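Regulator of Ty1 transposition protein 107 (Saccharomyces cerevisiae, PDB 3T7J) probably acts as a BRCT-domain scaffold in the yeast response to DNA damage, and is named for its effect on Ty1 transposition. Local coordinates at residues K134-A139 with E234-L239; L200-A205 with I224-W229. All blocks are in the same frame, centred on the assembly; numbering follows the deposited sequence.

Contact 1 (K134-A139 with E234-L239)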
ATOM      1  N   LYS A 134      -4.001  24.795   5.856  1.00 25.70           N
ATOM      2  CA  LYS A 134      -3.504  23.429   5.910  1.00 22.52           C
ATOM      3  C   LYS A 134      -2.032  23.429   6.319  1.00 28.09           C
ATOM      4  O   LYS A 134      -1.326  24.431   6.179  1.00 27.41           O
ATOM      5  CB  LYS A 134      -3.661  22.737   4.554  1.00 24.71           C
ATOM      6  CG  LYS A 134      -5.087  22.734   3.983  1.00 25.24           C
ATOM      7  CD  LYS A 134      -6.079  22.009   4.893  1.00 24.26           C
ATOM      8  CE  LYS A 134      -7.416  21.810   4.187  1.00 25.52           C
ATOM      9  NZ  LYS A 134      -8.323  20.905   4.960  1.00 26.95           N
ATOM     10  N   VAL A 135      -1.565  22.281   6.786  1.00 26.68           N
ATOM     11  CA  VAL A 135      -0.210  22.147   7.307  1.00 23.92           C
ATOM     12  C   VAL A 135       0.905  22.622   6.356  1.00 23.56           C
ATOM     13  O   VAL A 135       1.750  23.426   6.753  1.00 22.34           O
ATOM     14  CB  VAL A 135       0.039  20.708   7.836  1.00 23.07           C
ATOM     15  CG1 VAL A 135      -0.037  19.669   6.710  1.00 25.70           C
ATOM     16  CG2 VAL A 135       1.360  20.629   8.592  1.00 22.30           C
ATOM     17  N   PHE A 136       0.904  22.153   5.109  1.00 24.26           N
ATOM     18  CA  PHE A 136       1.937  22.577   4.148  1.00 27.67           C
ATOM     19  C   PHE A 136       1.705  23.991   3.664  1.00 26.93           C
ATOM     20  O   PHE A 136       2.631  24.703   3.302  1.00 26.27           O
ATOM     21  CB  PHE A 136       2.058  21.577   2.989  1.00 24.90           C
ATOM     22  CG  PHE A 136       2.443  20.216   3.452  1.00 25.13           C
ATOM     23  CD1 PHE A 136       3.695  20.009   4.027  1.00 24.01           C
ATOM     24  CD2 PHE A 136       1.555  19.157   3.371  1.00 23.58           C
ATOM     25  CE1 PHE A 136       4.060  18.768   4.487  1.00 25.96           C
ATOM     26  CE2 PHE A 136       1.907  17.896   3.826  1.00 24.88           C
ATOM     27  CZ  PHE A 136       3.160  17.700   4.392  1.00 27.60           C
ATOM     28  N   GLU A 137       0.454  24.414   3.711  1.00 26.79           N
ATOM     29  CA  GLU A 137       0.138  25.786   3.374  1.00 27.89           C
ATOM     30  C   GLU A 137       0.788  26.782   4.350  1.00 29.57           C
ATOM     31  O   GLU A 137       1.421  27.751   3.928  1.00 32.43           O
ATOM     32  CB  GLU A 137      -1.365  25.957   3.300  1.00 28.64           C
ATOM     33  CG  GLU A 137      -1.801  27.382   3.150  1.00 32.77           C
ATOM     34  CD  GLU A 137      -3.293  27.516   3.240  0.55 29.65           C
ATOM     35  OE1 GLU A 137      -3.979  26.515   3.538  1.00 29.35           O
ATOM     36  OE2 GLU A 137      -3.781  28.628   3.022  1.00 32.10           O
ATOM     37  N   ARG A 138       0.678  26.548   5.648  1.00 27.42           N
ATOM     38  CA  ARG A 138       1.329  27.470   6.569  1.00 30.18           C
ATOM     39  C   ARG A 138       2.831  27.219   6.672  1.00 29.26           C
ATOM     40  O   ARG A 138       3.573  28.040   7.212  1.00 31.90           O
ATOM     41  CB  ARG A 138       0.634  27.504   7.942  1.00 35.92           C
ATOM     42  CG  ARG A 138       0.216  26.153   8.479  1.00 34.22           C
ATOM     43  CD  ARG A 138      -0.465  26.228   9.865  1.00 29.65           C
ATOM     44  NE  ARG A 138      -0.591  24.877  10.417  1.00 23.72           N
ATOM     45  CZ  ARG A 138      -1.657  24.096  10.257  1.00 27.36           C
ATOM     46  NH1 ARG A 138      -2.729  24.540   9.604  1.00 24.03           N
ATOM     47  NH2 ARG A 138      -1.666  22.881  10.773  1.00 23.72           N
ATOM     48  N   ALA A 139       3.303  26.103   6.125  1.00 28.46           N
ATOM     49  CA  ALA A 139       4.747  25.872   6.065  1.00 29.46           C
ATOM     50  C   ALA A 139       5.370  26.496   4.813  1.00 29.79           C
ATOM     51  O   ALA A 139       6.568  26.349   4.574  1.00 30.41           O
ATOM     52  CB  ALA A 139       5.057  24.389   6.102  1.00 28.29           C
ATOM     53  N   GLU A 234       5.112  12.538   9.184  1.00 27.61           N
ATOM     54  CA  GLU A 234       5.226  13.064  10.531  1.00 30.23           C
ATOM     55  C   GLU A 234       4.647  14.481  10.615  1.00 29.46           C
ATOM     56  O   GLU A 234       3.978  14.813  11.586  1.00 28.88           O
ATOM     57  CB  GLU A 234       6.680  13.009  11.013  1.00 34.81           C
ATOM     58  CG  GLU A 234       7.229  11.574  11.146  1.00 32.33           C
ATOM     59  CD  GLU A 234       6.381  10.701  12.071  0.23 33.69           C
ATOM     60  OE1 GLU A 234       6.050  11.146  13.178  1.00 35.97           O
ATOM     61  OE2 GLU A 234       6.038   9.562  11.701  0.83 34.47           O
ATOM     62  N   SER A 235       4.888  15.304   9.597  1.00 29.61           N
ATOM     63  CA  SER A 235       4.329  16.659   9.567  1.00 28.73           C
ATOM     64  C   SER A 235       2.797  16.634   9.628  1.00 27.97           C
ATOM     65  O   SER A 235       2.188  17.441  10.321  1.00 25.28           O
ATOM     66  CB  SER A 235       4.775  17.424   8.322  1.00 26.35           C
ATOM     67  OG  SER A 235       6.187  17.461   8.227  1.00 26.94           O
ATOM     68  N   ILE A 236       2.186  15.721   8.883  1.00 28.94           N
ATOM     69  CA  ILE A 236       0.735  15.574   8.897  1.00 29.79           C
ATOM     70  C   ILE A 236       0.243  15.100  10.276  1.00 31.69           C
ATOM     71  O   ILE A 236      -0.653  15.712  10.863  1.00 24.41           O
ATOM     72  CB  ILE A 236       0.270  14.623   7.776  1.00 28.97           C
ATOM     73  CG1 ILE A 236       0.515  15.280   6.417  1.00 26.89           C
ATOM     74  CG2 ILE A 236      -1.224  14.260   7.941  1.00 27.22           C
ATOM     75  CD1 ILE A 236       0.287  14.365   5.235  1.00 27.25           C
ATOM     76  N   PHE A 237       0.860  14.035  10.791  1.00 27.58           N
ATOM     77  CA  PHE A 237       0.573  13.508  12.127  1.00 29.86           C
ATOM     78  C   PHE A 237       0.631  14.589  13.207  1.00 31.44           C
ATOM     79  O   PHE A 237      -0.112  14.533  14.181  1.00 32.03           O
ATOM     80  CB  PHE A 237       1.574  12.404  12.526  1.00 28.61           C
ATOM     81  CG  PHE A 237       1.341  11.069  11.859  1.00 30.09           C
ATOM     82  CD1 PHE A 237       0.144  10.771  11.245  1.00 32.73           C
ATOM     83  CD2 PHE A 237       2.342  10.095  11.876  1.00 30.67           C
ATOM     84  CE1 PHE A 237      -0.057   9.535  10.637  1.00 33.54           C
ATOM     85  CE2 PHE A 237       2.149   8.860  11.276  1.00 30.99           C
ATOM     86  CZ  PHE A 237       0.949   8.578  10.656  1.00 33.03           C
ATOM     87  N   HIS A 238       1.529  15.557  13.062  1.00 28.18           N
ATOM     88  CA  HIS A 238       1.599  16.633  14.041  1.00 29.61           C
ATOM     89  C   HIS A 238       0.825  17.862  13.612  1.00 28.88           C
ATOM     90  O   HIS A 238       0.724  18.816  14.381  1.00 27.48           O
ATOM     91  CB  HIS A 238       3.053  17.017  14.326  1.00 31.17           C
ATOM     92  CG  HIS A 238       3.886  15.861  14.771  1.00 41.17           C
ATOM     93  ND1 HIS A 238       5.262  15.897  14.814  1.00 40.05           N
ATOM     94  CD2 HIS A 238       3.528  14.618  15.177  1.00 40.62           C
ATOM     95  CE1 HIS A 238       5.716  14.730  15.231  1.00 40.86           C
ATOM     96  NE2 HIS A 238       4.681  13.937  15.460  1.00 38.65           N
ATOM     97  N   LEU A 239       0.265  17.823  12.400  1.00 25.42           N
ATOM     98  CA  LEU A 239      -0.223  19.026  11.734  1.00 24.36           C
ATOM     99  C   LEU A 239       0.728  20.212  11.919  1.00 23.72           C
ATOM    100  O   LEU A 239       0.305  21.343  12.164  1.00 25.55           O
ATOM    101  CB  LEU A 239      -1.650  19.380  12.172  1.00 23.59           C
ATOM    102  CG  LEU A 239      -2.655  18.314  11.730  1.00 24.41           C
ATOM    103  CD1 LEU A 239      -4.099  18.684  12.091  1.00 27.76           C
ATOM    104  CD2 LEU A 239      -2.490  18.076  10.207  1.00 21.33           C
TER
HETATM  105  O   HOH W   1       1.655  24.439  12.336  1.00 36.05           O
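Val135 lies against the C-terminal end of helix 229-238, its CG2 3.4 Å from Leu239 C and 3.7 Å from Ser235 O. With CG1 at chi1 64°, CG2 falls anti to the backbone N, which turns it to Leu239 and leaves CG1 over the rim of one face of the Phe136 ring. Phe136 sends its ring across the side chain of Ile236 at about a right angle, and Phe136 CE2 is 3.9 Å from Ile236 CG1. Phe136 CE1 is 4.1 Å from Ser235 CB.

Arg138 NH2 donates to Leu239 O at 2.9 Å, with an N-H...O angle of 160°. The oxygen lies in the guanidinium plane, whereas the donor stands above the carbonyl plane. Water 1 accepts from Arg138 NE at 3.0 Å and gives a weak bond to the same oxygen. Thr133 OG1 takes NH1, and Val135 CA packs over the centre of one guanidinium face.

With an alanine in place of Arg138, Leu239 O would probably lose its direct donor, and water 1 would keep only the weaker of the two bonds described. Leu239 leaves the helix through a Schellman motif. Phe136 also packs on Leu161, and Ile236 on Leu75. The contact sets the short helix 135-138 of this BRCT domain on the last turn of helix 229-238. Its core is apolar; at one edge a guanidinium binds a carbonyl just past the helix end.

Contact 2 (L200-A205 with I224-W229)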
ATOM      1  N   LEU A 200      11.984  18.849  -2.948  1.00 23.33           N
ATOM      2  CA  LEU A 200      11.846  17.553  -3.582  1.00 25.48           C
ATOM      3  C   LEU A 200      11.564  16.459  -2.563  1.00 26.16           C
ATOM      4  O   LEU A 200      12.116  16.462  -1.455  1.00 26.59           O
ATOM      5  CB  LEU A 200      13.126  17.184  -4.334  1.00 24.94           C
ATOM      6  CG  LEU A 200      13.921  18.036  -5.329  1.00 30.17           C
ATOM      7  CD1 LEU A 200      13.459  17.919  -6.768  1.00 31.47           C
ATOM      8  CD2 LEU A 200      14.162  19.497  -4.907  1.00 27.63           C
ATOM      9  N   ILE A 201      10.734  15.504  -2.959  1.00 25.74           N
ATOM     10  CA  ILE A 201      10.484  14.312  -2.164  1.00 29.92           C
ATOM     11  C   ILE A 201      11.113  13.147  -2.917  1.00 31.90           C
ATOM     12  O   ILE A 201      10.718  12.844  -4.047  1.00 34.75           O
ATOM     13  CB  ILE A 201       8.965  14.038  -1.971  1.00 31.12           C
ATOM     14  CG1 ILE A 201       8.256  15.254  -1.357  1.00 31.63           C
ATOM     15  CG2 ILE A 201       8.747  12.800  -1.110  1.00 32.47           C
ATOM     16  CD1 ILE A 201       6.720  15.103  -1.277  1.00 27.29           C
ATOM     17  N   VAL A 202      12.088  12.496  -2.297  1.00 30.65           N
ATOM     18  CA  VAL A 202      12.820  11.430  -2.980  1.00 38.93           C
ATOM     19  C   VAL A 202      12.855  10.158  -2.150  1.00 43.35           C
ATOM     20  O   VAL A 202      12.633  10.196  -0.939  1.00 46.34           O
ATOM     21  CB  VAL A 202      14.269  11.860  -3.348  1.00 38.42           C
ATOM     22  CG1 VAL A 202      14.262  13.144  -4.153  1.00 34.64           C
ATOM     23  CG2 VAL A 202      15.125  12.017  -2.107  1.00 36.62           C
ATOM     24  N   THR A 203      13.120   9.033  -2.804  1.00 37.64           N
ATOM     25  CA  THR A 203      13.103   7.742  -2.127  1.00 41.09           C
ATOM     26  C   THR A 203      14.506   7.150  -1.963  1.00 46.44           C
ATOM     27  O   THR A 203      14.849   6.643  -0.901  1.00 50.86           O
ATOM     28  CB  THR A 203      12.214   6.734  -2.875  1.00 45.56           C
ATOM     29  OG1 THR A 203      10.889   7.268  -3.012  1.00 54.90           O
ATOM     30  CG2 THR A 203      12.144   5.420  -2.117  1.00 46.09           C
ATOM     31  N   LYS A 204      15.314   7.212  -3.011  1.00 45.60           N
ATOM     32  CA  LYS A 204      16.658   6.641  -2.943  1.00 53.31           C
ATOM     33  C   LYS A 204      17.718   7.707  -2.697  1.00 50.01           C
ATOM     34  O   LYS A 204      17.790   8.705  -3.409  1.00 46.73           O
ATOM     35  CB  LYS A 204      16.989   5.833  -4.200  1.00 50.10           C
ATOM     36  CG  LYS A 204      18.283   5.032  -4.061  0.48 54.55           C
ATOM     37  CD  LYS A 204      18.310   3.811  -4.971  0.71 54.36           C
ATOM     38  CE  LYS A 204      18.616   4.191  -6.411  0.49 55.67           C
ATOM     39  NZ  LYS A 204      18.657   2.996  -7.300  1.00 53.37           N
ATOM     40  N   ALA A 205      18.549   7.479  -1.687  1.00 53.67           N
ATOM     41  CA  ALA A 205      19.536   8.471  -1.269  1.00 56.26           C
ATOM     42  C   ALA A 205      20.599   8.802  -2.334  1.00 57.41           C
ATOM     43  O   ALA A 205      21.556   9.530  -2.057  1.00 58.02           O
ATOM     44  CB  ALA A 205      20.185   8.049   0.053  1.00 62.14           C
ATOM     45  N   ILE A 224      17.326  24.837  -1.321  1.00 24.50           N
ATOM     46  CA  ILE A 224      16.850  23.510  -1.673  1.00 22.82           C
ATOM     47  C   ILE A 224      16.476  22.709  -0.431  1.00 27.62           C
ATOM     48  O   ILE A 224      17.197  22.720   0.574  1.00 26.41           O
ATOM     49  CB  ILE A 224      17.974  22.723  -2.405  1.00 26.45           C
ATOM     50  CG1 ILE A 224      18.529  23.539  -3.578  1.00 26.32           C
ATOM     51  CG2 ILE A 224      17.496  21.336  -2.831  1.00 23.95           C
ATOM     52  CD1 ILE A 224      19.898  23.014  -4.117  1.00 25.63           C
ATOM     53  N   LEU A 225      15.368  21.984  -0.516  1.00 24.26           N
ATOM     54  CA  LEU A 225      14.977  21.077   0.554  1.00 28.04           C
ATOM     55  C   LEU A 225      14.633  19.736  -0.038  1.00 23.01           C
ATOM     56  O   LEU A 225      13.758  19.634  -0.880  1.00 25.09           O
ATOM     57  CB  LEU A 225      13.758  21.606   1.320  1.00 24.37           C
ATOM     58  CG  LEU A 225      13.188  20.654   2.378  1.00 24.76           C
ATOM     59  CD1 LEU A 225      14.180  20.343   3.520  1.00 21.46           C
ATOM     60  CD2 LEU A 225      11.892  21.210   2.954  1.00 25.80           C
ATOM     61  N   ILE A 226      15.325  18.702   0.411  1.00 24.20           N
ATOM     62  CA  ILE A 226      15.064  17.359  -0.084  1.00 24.36           C
ATOM     63  C   ILE A 226      14.739  16.454   1.097  1.00 24.98           C
ATOM     64  O   ILE A 226      15.492  16.394   2.081  1.00 25.91           O
ATOM     65  CB  ILE A 226      16.272  16.835  -0.897  1.00 24.65           C
ATOM     66  CG1 ILE A 226      16.591  17.814  -2.032  1.00 23.51           C
ATOM     67  CG2 ILE A 226      15.992  15.465  -1.454  1.00 25.92           C
ATOM     68  CD1 ILE A 226      17.655  17.316  -2.991  1.00 27.60           C
ATOM     69  N   VAL A 227      13.600  15.772   1.008  1.00 25.99           N
ATOM     70  CA  VAL A 227      13.084  14.999   2.129  1.00 28.04           C
ATOM     71  C   VAL A 227      12.521  13.654   1.720  1.00 25.18           C
ATOM     72  O   VAL A 227      12.256  13.404   0.551  1.00 28.44           O
ATOM     73  CB  VAL A 227      11.972  15.758   2.898  1.00 26.06           C
ATOM     74  CG1 VAL A 227      12.512  17.068   3.433  1.00 26.81           C
ATOM     75  CG2 VAL A 227      10.752  15.984   1.995  1.00 27.52           C
ATOM     76  N   GLU A 228      12.355  12.791   2.713  1.00 31.65           N
ATOM     77  CA  GLU A 228      11.732  11.494   2.525  1.00 34.80           C
ATOM     78  C   GLU A 228      10.240  11.645   2.797  1.00 31.78           C
ATOM     79  O   GLU A 228       9.809  12.583   3.463  1.00 31.89           O
ATOM     80  CB  GLU A 228      12.334  10.458   3.490  1.00 35.35           C
ATOM     81  CG  GLU A 228      13.813  10.160   3.252  1.00 39.33           C
ATOM     82  CD  GLU A 228      14.431   9.269   4.328  1.00 43.73           C
ATOM     83  OE1 GLU A 228      14.501   9.700   5.498  1.00 40.04           O
ATOM     84  OE2 GLU A 228      14.855   8.139   4.003  1.00 49.31           O
ATOM     85  N   TRP A 229       9.457  10.718   2.264  1.00 31.88           N
ATOM     86  CA  TRP A 229       8.030  10.737   2.438  1.00 31.09           C
ATOM     87  C   TRP A 229       7.637  10.799   3.919  1.00 31.20           C
ATOM     88  O   TRP A 229       6.638  11.432   4.270  1.00 31.01           O
ATOM     89  CB  TRP A 229       7.408   9.536   1.724  1.00 32.37           C
ATOM     90  CG  TRP A 229       5.976   9.280   2.073  1.00 33.67           C
ATOM     91  CD1 TRP A 229       5.477   8.166   2.674  1.00 35.26           C
ATOM     92  CD2 TRP A 229       4.857  10.155   1.853  1.00 30.55           C
ATOM     93  NE1 TRP A 229       4.121   8.284   2.834  1.00 30.12           N
ATOM     94  CE2 TRP A 229       3.713   9.494   2.336  1.00 34.90           C
ATOM     95  CE3 TRP A 229       4.712  11.424   1.285  1.00 31.26           C
ATOM     96  CZ2 TRP A 229       2.435  10.064   2.283  1.00 36.16           C
ATOM     97  CZ3 TRP A 229       3.449  11.989   1.226  1.00 33.60           C
ATOM     98  CH2 TRP A 229       2.323  11.308   1.721  1.00 34.53           C
TER
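Leu200 and Ile226 are paired in parallel strands, with their side chains side by side and pointing the same way. Leu200 N donates to Leu225 O at 2.8 Å, and Leu200 O accepts from Val227 N at 3.0 Å. These two bonds straddle Ile226. Val227 O then takes Val202 N at 3.0 Å, so Val227 grips both neighbours of Ile201. All three bonds run nearly in line with their carbonyls.

The side chain of Ile226 can be followed outward. CB forks into two branches. CG2 stands anti to the backbone N (chi1 -56° for CG1) and is turned to Val202, with Ile226 CG2 3.6 Å from Val202 CG2. Ile226 CG1 goes the other way and lies 4.1 Å from Leu200 CD2. At the tip, Ile226 CD1 is 4.0 Å from Ile224 CG2 in its own strand. Leu200 CD2 also touches Ile224 CG2, at 4.3 Å. Leu200 and Ile226 share one face of the sheet, with Val202 and Ile224 adding aliphatic contacts beside them. Ile201 and Val227 project from the other face, where Ile201 CG1 is 4.2 Å from Val227 CG2.

The pair belongs to a beta-alpha-beta unit of the second BRCT domain, with helix 207-218 as the connection. Beyond the strand, Lys204 forms a salt bridge to Asp52 of the second subunit. Strand 143-147 bonds to Ile201 on one flank, and strand 249-253 bonds antiparallel to Ile224 and Ile226 on the other. Helix 154-163 covers the face of Ile201 through Leu161 and also packs on Trp229.

In the fold
The N-terminal BRCT domain comes first in the chain and holds neither contact. The chain then forms the short helix 135-138. It builds strand 143-147, helix 154-163 and strand 168-172 before reaching 200-205. Contact 2 closes a short loop around helix 207-218, joining two strands in the middle of the sheet. Helix 229-238 follows strand 224-227 directly and carries the chain to contact 1. That contact closes the larger loop, with contact 2 nested inside it. The two centres are about 17 Å apart, and the contacts do not touch. Contact 2 ties the sheet; contact 1 ties the short helix to helix 229-238, beside Leu75 of helix 72-77.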